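Cellulase (Xanthomonas axonopodis pv. citri, PDB 4W7W) probably hydrolyses the beta-1,4-glucosidic bonds of cellulose and cello-oligosaccharides, as a family 5 glycoside hydrolase with an (alpha/beta)8-barrel fold. Local coordinates at residues Val27-Ala32 against Ser53-Phe58; Thr65-Phe70 against Gly295-Ala300; Tyr104-Leu109 against Ala146-Leu151; Leu182-Gly187 against Ala220-Gln225. One frame throughout, in Å; residues are numbered along the deposited sequence.

Contact 1: residues Val27-Ala32 against Ser53-Phe58; sequences VNLSGA and SDFSYF
In the first beta-alpha-beta unit of the barrel, Val27 and Leu29 of strand 24-29 pack against Asp54, Phe55 and Phe58 of helix 52-60. Val27 meets Phe58 through a CH-pi contact: CG2 stands over the middle of the ring, 3.7 Å from its centroid and 10° off the normal, while CG1 reaches the CD1-CE1 side. The opposite face of that ring is met by CD2 of Tyr57, the residue before it in the helix, and the phenyl group is held between two layers. Strand 27-29 and helix 53-58 run antiparallel at 170°, their axes 10.6 Å apart, as expected where a helix of an (alpha/beta)8 barrel lies back along the outside of the strand it follows. Leu29 splits its two methyls between the aromatic residues. Leu29 CD1 sits above the Phe55 ring, 4.0 Å from its centroid, and also touches Asp54 CB at 3.9 Å; Leu29 CD2 approaches Phe58 CE2 at 3.7 Å from an oblique direction. With CG anti to the carbonyl carbon (chi1 -67°) and CD1 anti to CA, the leucine fork is extended toward the helix. Asp54 contributes its methylene here, whereas its carboxylate hydrogen-bonds through OD2 to Ala51 N and through OD1 to Gln314 NE2.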
loop_
_atom_site.group_PDB
_atom_site.type_symbol
_atom_site.label_atom_id
_atom_site.label_comp_id
_atom_site.label_asym_id
_atom_site.label_seq_id
_atom_site.Cartn_x
_atom_site.Cartn_y
_atom_site.Cartn_z
ATOM N N VAL A 27 -1.826 8.393 4.832
ATOM C CA VAL A 27 -2.839 8.216 3.810
ATOM C C VAL A 27 -2.227 7.844 2.474
ATOM O O VAL A 27 -1.066 8.137 2.195
ATOM C CB VAL A 27 -3.718 9.488 3.632
ATOM C CG1 VAL A 27 -4.432 9.884 4.909
ATOM C CG2 VAL A 27 -2.923 10.655 3.087
ATOM N N ASN A 28 -3.057 7.211 1.652
ATOM C CA ASN A 28 -2.792 7.055 0.225
ATOM C C ASN A 28 -3.146 8.353 -0.490
ATOM O O ASN A 28 -4.256 8.878 -0.308
ATOM C CB ASN A 28 -3.656 5.941 -0.368
ATOM C CG ASN A 28 -3.155 4.570 -0.032
ATOM O OD1 ASN A 28 -2.424 3.980 -0.823
ATOM N ND2 ASN A 28 -3.540 4.032 1.133
ATOM N N LEU A 29 -2.235 8.881 -1.308
ATOM C CA LEU A 29 -2.547 9.982 -2.216
ATOM C C LEU A 29 -2.725 9.357 -3.580
ATOM O O LEU A 29 -1.769 9.075 -4.278
ATOM C CB LEU A 29 -1.481 11.069 -2.222
ATOM C CG LEU A 29 -1.353 11.844 -0.912
ATOM C CD1 LEU A 29 -0.269 12.917 -0.982
ATOM C CD2 LEU A 29 -2.665 12.486 -0.499
ATOM N N SER A 30 -3.988 9.079 -3.891
ATOM C CA SER A 30 -4.409 8.388 -5.108
ATOM C C SER A 30 -4.568 9.352 -6.277
ATOM O O SER A 30 -5.002 10.494 -6.090
ATOM C CB SER A 30 -5.732 7.661 -4.822
ATOM O OG SER A 30 -6.340 7.137 -5.988
ATOM N N GLY A 31 -4.230 8.873 -7.473
ATOM C CA GLY A 31 -4.422 9.647 -8.684
ATOM C C GLY A 31 -3.496 9.260 -9.802
ATOM O O GLY A 31 -3.837 9.421 -10.960
ATOM N N ALA A 32 -2.291 8.800 -9.478
ATOM C CA ALA A 32 -1.317 8.511 -10.530
ATOM C C ALA A 32 -1.604 7.165 -11.185
ATOM O O ALA A 32 -1.079 6.864 -12.274
ATOM C CB ALA A 32 0.105 8.574 -10.007
ATOM N N SER A 53 0.680 20.775 -1.668
ATOM C CA SER A 53 -0.168 21.110 -0.539
ATOM C C SER A 53 -0.854 19.899 0.083
ATOM O O SER A 53 -1.271 19.964 1.231
ATOM C CB SER A 53 -1.212 22.136 -0.959
ATOM O OG SER A 53 -2.013 21.697 -2.049
ATOM N N ASP A 54 -1.010 18.820 -0.676
ATOM C CA ASP A 54 -1.590 17.605 -0.101
ATOM C C ASP A 54 -0.650 17.105 1.010
ATOM O O ASP A 54 -1.080 16.712 2.089
ATOM C CB ASP A 54 -1.778 16.507 -1.168
ATOM C CG ASP A 54 -2.754 16.876 -2.293
ATOM O OD1 ASP A 54 -3.636 17.744 -2.086
ATOM O OD2 ASP A 54 -2.614 16.271 -3.390
ATOM N N PHE A 55 0.647 17.066 0.709
ATOM C CA PHE A 55 1.626 16.598 1.685
ATOM C C PHE A 55 1.585 17.453 2.946
ATOM O O PHE A 55 1.555 16.933 4.059
ATOM C CB PHE A 55 3.038 16.585 1.094
ATOM C CG PHE A 55 3.217 15.581 -0.005
ATOM C CD1 PHE A 55 2.875 15.902 -1.314
ATOM C CD2 PHE A 55 3.692 14.310 0.258
ATOM C CE1 PHE A 55 3.038 14.973 -2.331
ATOM C CE2 PHE A 55 3.849 13.388 -0.759
ATOM C CZ PHE A 55 3.506 13.715 -2.050
ATOM N N SER A 56 1.581 18.774 2.776
ATOM C CA SER A 56 1.587 19.645 3.949
ATOM C C SER A 56 0.278 19.550 4.745
ATOM O O SER A 56 0.304 19.596 5.967
ATOM C CB SER A 56 1.923 21.088 3.578
ATOM O OG SER A 56 1.069 21.587 2.590
ATOM N N TYR A 57 -0.850 19.406 4.065
ATOM C CA TYR A 57 -2.125 19.240 4.762
ATOM C C TYR A 57 -2.076 18.008 5.659
ATOM O O TYR A 57 -2.399 18.078 6.853
ATOM C CB TYR A 57 -3.292 19.110 3.782
ATOM C CG TYR A 57 -4.570 18.740 4.503
ATOM C CD1 TYR A 57 -5.306 19.692 5.186
ATOM C CD2 TYR A 57 -5.000 17.422 4.550
ATOM C CE1 TYR A 57 -6.452 19.341 5.875
ATOM C CE2 TYR A 57 -6.139 17.064 5.238
ATOM C CZ TYR A 57 -6.867 18.018 5.900
ATOM O OH TYR A 57 -8.011 17.615 6.566
ATOM N N PHE A 58 -1.659 16.876 5.114
ATOM C CA PHE A 58 -1.655 15.661 5.929
ATOM C C PHE A 58 -0.600 15.710 7.023
ATOM O O PHE A 58 -0.837 15.235 8.119
ATOM C CB PHE A 58 -1.598 14.405 5.040
ATOM C CG PHE A 58 -2.881 14.205 4.293
ATOM C CD1 PHE A 58 -4.031 13.857 5.005
ATOM C CD2 PHE A 58 -3.012 14.487 2.939
ATOM C CE1 PHE A 58 -5.253 13.769 4.379
ATOM C CE2 PHE A 58 -4.235 14.409 2.307
ATOM C CZ PHE A 58 -5.367 14.066 3.033
#

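Contact 2: residues Thr65-Phe70 against Gly295-Ala300. With BGC (beta-D-glucopyranose), chain B.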
loop_
_atom_site.group_PDB
_atom_site.type_symbol
_atom_site.label_atom_id
_atom_site.label_comp_id
_atom_site.label_asym_id
_atom_site.label_seq_id
_atom_site.Cartn_x
_atom_site.Cartn_y
_atom_site.Cartn_z
ATOM N N THR A 65 3.350 9.631 6.906
ATOM C CA THR A 65 3.550 8.641 5.852
ATOM C C THR A 65 2.543 8.854 4.741
ATOM O O THR A 65 1.350 9.013 4.995
ATOM C CB THR A 65 3.414 7.212 6.407
ATOM O OG1 THR A 65 4.367 7.028 7.457
ATOM C CG2 THR A 65 3.697 6.163 5.353
ATOM N N ILE A 66 3.041 8.834 3.514
ATOM C CA ILE A 66 2.203 8.901 2.327
ATOM C C ILE A 66 2.452 7.653 1.490
ATOM O O ILE A 66 3.609 7.345 1.164
ATOM C CB ILE A 66 2.542 10.141 1.495
ATOM C CG1 ILE A 66 2.246 11.429 2.274
ATOM C CG2 ILE A 66 1.819 10.107 0.154
ATOM C CD1 ILE A 66 0.815 11.645 2.679
ATOM N N ARG A 67 1.381 6.930 1.170
ATOM C CA ARG A 67 1.464 5.854 0.182
ATOM C C ARG A 67 1.085 6.436 -1.177
ATOM O O ARG A 67 0.052 7.099 -1.291
ATOM C CB ARG A 67 0.573 4.669 0.584
ATOM C CG ARG A 67 0.651 3.478 -0.367
ATOM C CD ARG A 67 0.043 2.253 0.274
ATOM N NE ARG A 67 0.067 1.035 -0.526
ATOM C CZ ARG A 67 -0.953 0.547 -1.224
ATOM N NH1 ARG A 67 -2.073 1.226 -1.403
ATOM N NH2 ARG A 67 -0.854 -0.662 -1.738
ATOM N N LEU A 68 1.950 6.218 -2.161
ATOM C CA LEU A 68 1.833 6.812 -3.479
ATOM C C LEU A 68 1.664 5.726 -4.540
ATOM O O LEU A 68 2.644 5.155 -5.024
ATOM C CB LEU A 68 3.067 7.644 -3.790
ATOM C CG LEU A 68 3.022 8.406 -5.105
ATOM C CD1 LEU A 68 2.050 9.577 -5.010
ATOM C CD2 LEU A 68 4.404 8.887 -5.507
ATOM N N PRO A 69 0.410 5.428 -4.899
ATOM C CA PRO A 69 0.170 4.523 -6.030
ATOM C C PRO A 69 0.699 5.108 -7.334
ATOM O O PRO A 69 0.518 6.290 -7.604
ATOM C CB PRO A 69 -1.363 4.459 -6.091
ATOM C CG PRO A 69 -1.810 4.758 -4.690
ATOM C CD PRO A 69 -0.841 5.802 -4.214
ATOM N N PHE A 70 1.310 4.256 -8.145
ATOM C CA PHE A 70 1.637 4.601 -9.521
ATOM C C PHE A 70 1.681 3.303 -10.317
ATOM O O PHE A 70 1.671 2.205 -9.750
ATOM C CB PHE A 70 2.954 5.376 -9.638
ATOM C CG PHE A 70 4.135 4.605 -9.159
ATOM C CD1 PHE A 70 4.474 4.658 -7.834
ATOM C CD2 PHE A 70 4.884 3.815 -10.009
ATOM C CE1 PHE A 70 5.542 3.963 -7.334
ATOM C CE2 PHE A 70 5.953 3.082 -9.519
ATOM C CZ PHE A 70 6.289 3.167 -8.182
ATOM N N GLY A 295 2.434 0.302 11.198
ATOM C CA GLY A 295 1.616 1.445 10.842
ATOM C C GLY A 295 0.587 1.116 9.802
ATOM O O GLY A 295 0.307 -0.061 9.521
ATOM N N TRP A 296 0.022 2.187 9.256
ATOM C CA TRP A 296 -1.108 2.099 8.375
ATOM C C TRP A 296 -1.187 3.320 7.491
ATOM O O TRP A 296 -0.710 4.402 7.835
ATOM C CB TRP A 296 -2.426 1.960 9.158
ATOM C CG TRP A 296 -2.693 2.914 10.283
ATOM C CD1 TRP A 296 -2.633 2.572 11.595
ATOM C CD2 TRP A 296 -3.135 4.297 10.244
ATOM N NE1 TRP A 296 -2.980 3.631 12.379
ATOM C CE2 TRP A 296 -3.310 4.695 11.580
ATOM C CE3 TRP A 296 -3.434 5.213 9.226
ATOM C CZ2 TRP A 296 -3.733 5.984 11.924
ATOM C CZ3 TRP A 296 -3.858 6.495 9.583
ATOM C CH2 TRP A 296 -4.000 6.862 10.914
ATOM N N THR A 297 -1.839 3.124 6.348
ATOM C CA THR A 297 -2.194 4.211 5.436
ATOM C C THR A 297 -3.632 4.020 4.972
ATOM O O THR A 297 -3.986 3.035 4.341
ATOM C CB THR A 297 -1.235 4.327 4.224
ATOM O OG1 THR A 297 -0.937 3.047 3.646
ATOM C CG2 THR A 297 0.078 4.967 4.622
ATOM N N TRP A 298 -4.453 5.011 5.290
ATOM C CA TRP A 298 -5.868 5.044 4.931
ATOM C C TRP A 298 -6.058 5.158 3.421
ATOM O O TRP A 298 -5.309 5.874 2.745
ATOM C CB TRP A 298 -6.471 6.273 5.593
ATOM C CG TRP A 298 -7.873 6.605 5.210
ATOM C CD1 TRP A 298 -8.272 7.369 4.158
ATOM C CD2 TRP A 298 -9.061 6.189 5.877
ATOM N NE1 TRP A 298 -9.638 7.481 4.137
ATOM C CE2 TRP A 298 -10.153 6.766 5.189
ATOM C CE3 TRP A 298 -9.318 5.425 7.011
ATOM C CZ2 TRP A 298 -11.480 6.611 5.621
ATOM C CZ3 TRP A 298 -10.625 5.269 7.422
ATOM C CH2 TRP A 298 -11.684 5.861 6.730
ATOM N N TRP A 299 -7.082 4.504 2.903
ATOM C CA TRP A 299 -7.504 4.663 1.518
ATOM C C TRP A 299 -8.775 5.515 1.516
ATOM O O TRP A 299 -9.802 5.038 1.980
ATOM C CB TRP A 299 -7.783 3.309 0.851
ATOM C CG TRP A 299 -8.087 3.515 -0.606
ATOM C CD1 TRP A 299 -9.298 3.848 -1.145
ATOM C CD2 TRP A 299 -7.148 3.563 -1.669
ATOM N NE1 TRP A 299 -9.169 4.062 -2.495
ATOM C CE2 TRP A 299 -7.855 3.905 -2.839
ATOM C CE3 TRP A 299 -5.774 3.365 -1.747
ATOM C CZ2 TRP A 299 -7.224 4.032 -4.079
ATOM C CZ3 TRP A 299 -5.139 3.510 -2.970
ATOM C CH2 TRP A 299 -5.864 3.828 -4.118
ATOM N N ALA A 300 -8.764 6.751 1.005
ATOM C CA ALA A 300 -7.651 7.451 0.362
ATOM C C ALA A 300 -7.925 8.945 0.386
ATOM O O ALA A 300 -9.030 9.402 0.696
ATOM C CB ALA A 300 -7.498 7.002 -1.086
HETATM C C2 BGC B . -11.915 2.937 -6.260
HETATM C C3 BGC B . -11.932 3.239 -7.758
HETATM C C4 BGC B . -10.655 3.934 -8.232
HETATM C C5 BGC B . -9.429 3.221 -7.687
HETATM C C6 BGC B . -8.160 4.016 -7.942
HETATM C C1 BGC B . -10.631 2.219 -5.876
HETATM O O1 BGC B . -10.546 2.022 -4.455
HETATM O O2 BGC B . -13.046 2.125 -5.907
HETATM O O3 BGC B . -13.087 4.033 -8.055
HETATM O O4 BGC B . -10.549 3.882 -9.653
HETATM O O5 BGC B . -9.545 3.037 -6.275
HETATM O O6 BGC B . -7.069 3.200 -7.587
#
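The indole of Trp299 carries CB of Ala300 on one face, offset toward the rim, while the six-membered end of the ring meets Pro69 and Arg67 across the contact. Pro69 CG comes obliquely to within 3.9 Å of Trp299 CZ3. Trp299 CZ3 also lies at the edge of the Arg67 guanidinium, near its plane and 4.1 Å from Arg67 NH1; with the two planes 73° apart, this is not a stacked cation-pi pair. In this (alpha/beta)8 barrel, strands 65-70 and 293-301 lie on either side of strand 24-29 and meet by side chains alone; Trp299, Pro69 and the end of Arg67 lie toward the C-terminal end of the strands, where the glycan binds. The peptide bond between Trp299 and Ala300 is cis, and the chain turns a corner at Trp299. Its indole lies in a glycan pocket: Trp299 NE1 approaches O1 of a bound beta-D-glucopyranose at 3.1 Å, and the sugar is also hydrogen-bonded to Glu33.

Deeper in the barrel, Arg67 extends from CG to NE and crosses Thr297 at about a right angle, with Arg67 CD 3.6 Å from Thr297 OG1. That hydroxyl is hydrogen-bonded to the carbonyl of Gly265. The guanidinium is gripped from outside the pair, by salt bridges to Glu222 and Glu266 and by hydrogen bonds to Asn28 and Asn153, which probably offset its buried charge. Below it, methyl meets methyl, Thr65 CG2 lying 3.9 Å from Thr297 CG2.

Contact 3: residues Tyr104-Leu109 against Ala146-Leu151; sequences YLILDL and AVIFGL
Leu107 and Ile148 make one of five backbone hydrogen bonds that join these strands, Leu107 N to Ile148 O at 2.9 Å. Leu105 uses both backbone groups toward the neighbouring strand: Leu105 N donates to Ala146 O at 2.8 Å and Leu105 O accepts from Ile148 N. Towards the C-terminal end, Gly150 N reaches Leu107 O with a bent geometry, 139° at the hydrogen, and the last bond, Leu109 N to Gly150 O, stretches to 3.3 Å. Ile106 and Ile148 occupy the face turned to the barrel interior, where Ile106 CG1 packs on Ile148 CB at 3.8 Å; Ile148 CD1 continues to Tyr104 CB. This is the parallel pairing of adjacent strands in an (alpha/beta)8 barrel, twisted by 23°. On the outer face Leu107 CD1 meets Val147 CG1 at 3.6 Å and more loosely approaches the edge of the Phe149 ring. Leu107 CG is anti to its own carbonyl carbon (chi1 -60°), which directs the fork at Val147. Helix 85-100 covers this layer, with Leu95 touching Leu105 and Val147, and Ile91 touching Leu107. On the interior side Gly150, which has no side chain, is paired with Asp108. A water lies within hydrogen-bonding distance of Asp108 OD1 (2.7 Å) and, more weakly, of Gly150 O, though it may not serve both at once. Asp108 OD2 is hydrogen-bonded to His110 ND1, and His110 belongs to a glycan pocket.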
loop_
_atom_site.group_PDB
_atom_site.type_symbol
_atom_site.label_atom_id
_atom_site.label_comp_id
_atom_site.label_asym_id
_atom_site.label_seq_id
_atom_site.Cartn_x
_atom_site.Cartn_y
_atom_site.Cartn_z
ATOM N N TYR A 104 7.570 9.945 5.284
ATOM C CA TYR A 104 8.002 8.798 4.504
ATOM C C TYR A 104 7.109 8.648 3.282
ATOM O O TYR A 104 5.931 9.009 3.324
ATOM C CB TYR A 104 7.898 7.528 5.350
ATOM C CG TYR A 104 8.811 7.533 6.547
ATOM C CD1 TYR A 104 10.130 7.081 6.448
ATOM C CD2 TYR A 104 8.377 8.012 7.775
ATOM C CE1 TYR A 104 10.980 7.090 7.541
ATOM C CE2 TYR A 104 9.218 8.018 8.877
ATOM C CZ TYR A 104 10.517 7.553 8.754
ATOM O OH TYR A 104 11.376 7.542 9.830
ATOM N N LEU A 105 7.674 8.109 2.200
ATOM C CA LEU A 105 6.953 7.900 0.961
ATOM C C LEU A 105 7.027 6.437 0.599
ATOM O O LEU A 105 8.107 5.904 0.346
ATOM C CB LEU A 105 7.561 8.761 -0.138
ATOM C CG LEU A 105 6.779 8.756 -1.455
ATOM C CD1 LEU A 105 5.442 9.473 -1.317
ATOM C CD2 LEU A 105 7.601 9.378 -2.581
ATOM N N ILE A 106 5.868 5.780 0.591
ATOM C CA ILE A 106 5.764 4.406 0.100
ATOM C C ILE A 106 5.518 4.442 -1.400
ATOM O O ILE A 106 4.499 4.965 -1.860
ATOM C CB ILE A 106 4.647 3.606 0.783
ATOM C CG1 ILE A 106 4.847 3.538 2.297
ATOM C CG2 ILE A 106 4.547 2.219 0.170
ATOM C CD1 ILE A 106 3.600 3.130 3.048
ATOM N N LEU A 107 6.454 3.870 -2.152
ATOM C CA LEU A 107 6.284 3.703 -3.591
ATOM C C LEU A 107 5.435 2.464 -3.799
ATOM O O LEU A 107 5.918 1.341 -3.593
ATOM C CB LEU A 107 7.648 3.541 -4.256
ATOM C CG LEU A 107 8.592 4.722 -4.070
ATOM C CD1 LEU A 107 9.887 4.473 -4.836
ATOM C CD2 LEU A 107 7.951 6.043 -4.478
ATOM N N ASP A 108 4.164 2.663 -4.150
ATOM C CA ASP A 108 3.213 1.556 -4.332
ATOM C C ASP A 108 3.057 1.259 -5.808
ATOM O O ASP A 108 2.414 2.004 -6.534
ATOM C CB ASP A 108 1.857 1.935 -3.714
ATOM C CG ASP A 108 0.686 1.160 -4.264
ATOM O OD1 ASP A 108 0.850 0.019 -4.741
ATOM O OD2 ASP A 108 -0.420 1.772 -4.212
ATOM N N LEU A 109 3.694 0.170 -6.242
ATOM C CA LEU A 109 3.531 -0.324 -7.612
ATOM C C LEU A 109 2.120 -0.925 -7.696
ATOM O O LEU A 109 1.878 -2.044 -7.231
ATOM C CB LEU A 109 4.594 -1.363 -7.942
ATOM C CG LEU A 109 4.707 -1.690 -9.436
ATOM C CD1 LEU A 109 5.358 -0.550 -10.197
ATOM C CD2 LEU A 109 5.510 -2.965 -9.616
ATOM N N ALA A 146 13.811 8.171 3.394
ATOM C CA ALA A 146 12.384 8.404 3.418
ATOM C C ALA A 146 11.592 7.409 2.568
ATOM O O ALA A 146 10.368 7.351 2.714
ATOM C CB ALA A 146 12.077 9.821 2.956
ATOM N N VAL A 147 12.257 6.679 1.675
ATOM C CA VAL A 147 11.537 5.862 0.704
ATOM C C VAL A 147 11.349 4.435 1.196
ATOM O O VAL A 147 12.305 3.799 1.663
ATOM C CB VAL A 147 12.258 5.887 -0.651
ATOM C CG1 VAL A 147 11.540 4.984 -1.641
ATOM C CG2 VAL A 147 12.348 7.303 -1.187
ATOM N N ILE A 148 10.111 3.958 1.072
ATOM C CA ILE A 148 9.711 2.599 1.411
ATOM C C ILE A 148 9.239 1.937 0.116
ATOM O O ILE A 148 8.552 2.578 -0.698
ATOM C CB ILE A 148 8.582 2.637 2.471
ATOM C CG1 ILE A 148 9.093 3.259 3.775
ATOM C CG2 ILE A 148 8.011 1.261 2.707
ATOM C CD1 ILE A 148 8.003 3.639 4.748
ATOM N N PHE A 149 9.616 0.669 -0.089
ATOM C CA PHE A 149 9.299 -0.019 -1.348
ATOM C C PHE A 149 8.058 -0.906 -1.164
ATOM O O PHE A 149 8.123 -1.945 -0.516
ATOM C CB PHE A 149 10.480 -0.861 -1.809
ATOM C CG PHE A 149 11.751 -0.083 -2.036
ATOM C CD1 PHE A 149 11.766 1.218 -2.505
ATOM C CD2 PHE A 149 12.964 -0.698 -1.831
ATOM C CE1 PHE A 149 12.966 1.873 -2.741
ATOM C CE2 PHE A 149 14.170 -0.039 -2.066
ATOM C CZ PHE A 149 14.164 1.243 -2.543
ATOM N N GLY A 150 6.936 -0.485 -1.745
ATOM C CA GLY A 150 5.696 -1.270 -1.721
ATOM C C GLY A 150 5.622 -2.159 -2.942
ATOM O O GLY A 150 5.148 -1.752 -4.009
ATOM N N LEU A 151 6.111 -3.384 -2.796
ATOM C CA LEU A 151 6.365 -4.251 -3.951
ATOM C C LEU A 151 5.227 -4.398 -4.946
ATOM O O LEU A 151 5.465 -4.427 -6.147
ATOM C CB LEU A 151 6.776 -5.643 -3.494
ATOM C CG LEU A 151 8.034 -5.725 -2.634
ATOM C CD1 LEU A 151 8.410 -7.187 -2.458
ATOM C CD2 LEU A 151 9.171 -4.894 -3.231
HETATM O O HOH W 1 2.305 -1.764 -3.324
#

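Contact 4: residues Leu182-Gly187 against Ala220-Gln225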
loop_
_atom_site.group_PDB
_atom_site.type_symbol
_atom_site.label_atom_id
_atom_site.label_comp_id
_atom_site.label_asym_id
_atom_site.label_seq_id
_atom_site.Cartn_x
_atom_site.Cartn_y
_atom_site.Cartn_z
ATOM N N LEU A 182 13.110 -0.121 3.818
ATOM C CA LEU A 182 12.020 -0.999 4.212
ATOM C C LEU A 182 11.296 -1.484 2.963
ATOM O O LEU A 182 10.965 -0.678 2.074
ATOM C CB LEU A 182 11.053 -0.225 5.120
ATOM C CG LEU A 182 9.814 -1.004 5.582
ATOM C CD1 LEU A 182 10.140 -2.231 6.416
ATOM C CD2 LEU A 182 8.902 -0.078 6.349
ATOM N N ILE A 183 11.042 -2.791 2.908
ATOM C CA ILE A 183 10.262 -3.414 1.851
ATOM C C ILE A 183 8.944 -3.877 2.473
ATOM O O ILE A 183 8.945 -4.601 3.477
ATOM C CB ILE A 183 10.995 -4.631 1.241
ATOM C CG1 ILE A 183 12.271 -4.191 0.544
ATOM C CG2 ILE A 183 10.077 -5.351 0.266
ATOM C CD1 ILE A 183 13.171 -5.354 0.174
ATOM N N LEU A 184 7.837 -3.484 1.850
ATOM C CA LEU A 184 6.504 -3.962 2.214
ATOM C C LEU A 184 6.117 -5.076 1.241
ATOM O O LEU A 184 6.009 -4.851 0.034
ATOM C CB LEU A 184 5.462 -2.850 2.160
ATOM C CG LEU A 184 5.759 -1.652 3.060
ATOM C CD1 LEU A 184 4.621 -0.654 2.945
ATOM C CD2 LEU A 184 5.984 -2.063 4.501
ATOM N N VAL A 185 5.910 -6.270 1.792
ATOM C CA VAL A 185 5.655 -7.498 1.035
ATOM C C VAL A 185 4.203 -7.910 1.220
ATOM O O VAL A 185 3.785 -8.151 2.340
ATOM C CB VAL A 185 6.515 -8.680 1.559
ATOM C CG1 VAL A 185 6.289 -9.929 0.718
ATOM C CG2 VAL A 185 7.975 -8.306 1.566
ATOM N N PRO A 186 3.433 -8.010 0.130
ATOM C CA PRO A 186 2.065 -8.481 0.246
ATOM C C PRO A 186 1.989 -9.989 0.043
ATOM O O PRO A 186 2.952 -10.618 -0.407
ATOM C CB PRO A 186 1.398 -7.780 -0.924
ATOM C CG PRO A 186 2.447 -7.831 -1.997
ATOM C CD PRO A 186 3.763 -7.653 -1.265
ATOM N N GLY A 187 0.812 -10.541 0.337
ATOM C CA GLY A 187 0.433 -11.862 -0.119
ATOM C C GLY A 187 -0.441 -11.790 -1.354
ATOM O O GLY A 187 -0.684 -10.715 -1.901
ATOM N N ALA A 220 8.462 -5.804 6.058
ATOM C CA ALA A 220 7.181 -5.916 6.761
ATOM C C ALA A 220 6.162 -6.468 5.793
ATOM O O ALA A 220 6.274 -6.270 4.586
ATOM C CB ALA A 220 6.738 -4.572 7.336
ATOM N N PHE A 221 5.152 -7.137 6.338
ATOM C CA PHE A 221 4.105 -7.728 5.531
ATOM C C PHE A 221 2.947 -6.752 5.435
ATOM O O PHE A 221 2.400 -6.301 6.451
ATOM C CB PHE A 221 3.699 -9.080 6.117
ATOM C CG PHE A 221 4.773 -10.092 5.903
ATOM C CD1 PHE A 221 4.843 -10.793 4.719
ATOM C CD2 PHE A 221 5.813 -10.231 6.816
ATOM C CE1 PHE A 221 5.893 -11.657 4.461
ATOM C CE2 PHE A 221 6.871 -11.096 6.569
ATOM C CZ PHE A 221 6.890 -11.811 5.397
ATOM N N GLU A 222 2.585 -6.433 4.202
ATOM C CA GLU A 222 1.489 -5.519 3.918
ATOM C C GLU A 222 0.192 -6.287 3.769
ATOM O O GLU A 222 0.106 -7.164 2.914
ATOM C CB GLU A 222 1.791 -4.757 2.617
ATOM C CG GLU A 222 0.681 -3.792 2.230
ATOM C CD GLU A 222 0.992 -3.003 0.983
ATOM O OE1 GLU A 222 2.190 -2.794 0.700
ATOM O OE2 GLU A 222 0.020 -2.570 0.307
ATOM N N ALA A 223 -0.797 -5.912 4.580
ATOM C CA ALA A 223 -2.144 -6.443 4.469
ATOM C C ALA A 223 -3.098 -5.275 4.231
ATOM O O ALA A 223 -2.780 -4.130 4.562
ATOM C CB ALA A 223 -2.552 -7.213 5.716
ATOM N N HIS A 224 -4.240 -5.576 3.620
ATOM C CA HIS A 224 -5.320 -4.609 3.428
ATOM C C HIS A 224 -6.545 -5.129 4.132
ATOM O O HIS A 224 -6.729 -6.338 4.243
ATOM C CB HIS A 224 -5.652 -4.414 1.950
ATOM C CG HIS A 224 -4.531 -3.802 1.170
ATOM N ND1 HIS A 224 -4.645 -3.475 -0.161
ATOM C CD2 HIS A 224 -3.279 -3.450 1.544
ATOM C CE1 HIS A 224 -3.495 -2.967 -0.577
ATOM N NE2 HIS A 224 -2.658 -2.928 0.442
ATOM N N GLN A 225 -7.409 -4.237 4.612
ATOM C CA GLN A 225 -8.635 -4.694 5.264
ATOM C C GLN A 225 -9.753 -3.687 5.101
ATOM O O GLN A 225 -9.687 -2.560 5.576
ATOM C CB GLN A 225 -8.422 -4.982 6.752
ATOM C CG GLN A 225 -9.607 -5.687 7.396
ATOM C CD GLN A 225 -9.851 -7.036 6.774
ATOM O OE1 GLN A 225 -8.958 -7.873 6.728
ATOM N NE2 GLN A 225 -11.067 -7.270 6.300
HETATM O O HOH W 2 3.546 -4.254 -1.427
#
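Strands 183-186 and 219-226 are adjacent parallel strands of the barrel wall, with Glu222 and His224 leading toward its glycan-binding end. Three backbone bonds join them: Ala220 N to Ile183 O at 2.9 Å, Val185 N to Ala220 O at 2.8 Å, and Glu222 N to Val185 O. The strands cross at 51°. Inside the barrel, Leu184 CD2 rests on Ala220 CB at 3.9 Å, and Glu222 crosses Leu184 at about a right angle, bringing Glu222 OE1 to 3.6 Å from Leu184 CB. A water sits 2.9 Å from both Glu222 OE1 and Leu184 O and can donate to either, probably linking side chain and backbone. Glu222 OE2 accepts His224 NE2 at 2.7 Å through its anti lone pair, in the imidazole plane. Glu222 is fully extended, CG anti to the backbone N (chi1 179°), which carries its carboxylate out to these partners. On the outer face, Val185 and Phe221 lie side by side, Val185 CG1 4.1 Å from Phe221 CE1. The other imidazole nitrogen, His224 ND1, is hydrogen-bonded to Glu154 of a glycan pocket, a carboxylate-histidine-carboxylate chain at the mouth of an (alpha/beta)8 barrel.

All four contacts belong to one closed eight-stranded parallel barrel. Contact 1 joins its first strand to the following helix on the outside; contacts 3 and 4 pair neighbouring strands, and contact 2 brings together strands 65-70 and 293-301, which flank strand 24-29. Contact 1 closes first along the chain, while contacts 3 and 4, one after the other, are nested within the long loop closed by contact 2. Centres lie from about 8 Å apart (contacts 1 and 2) to about 20 Å (contacts 1 and 4). Strands 147-150 and 183-186 are neighbours, linking contacts 3 and 4, and Arg67 of contact 2 reaches contact 4 across the barrel, so residues far apart in sequence meet inside it.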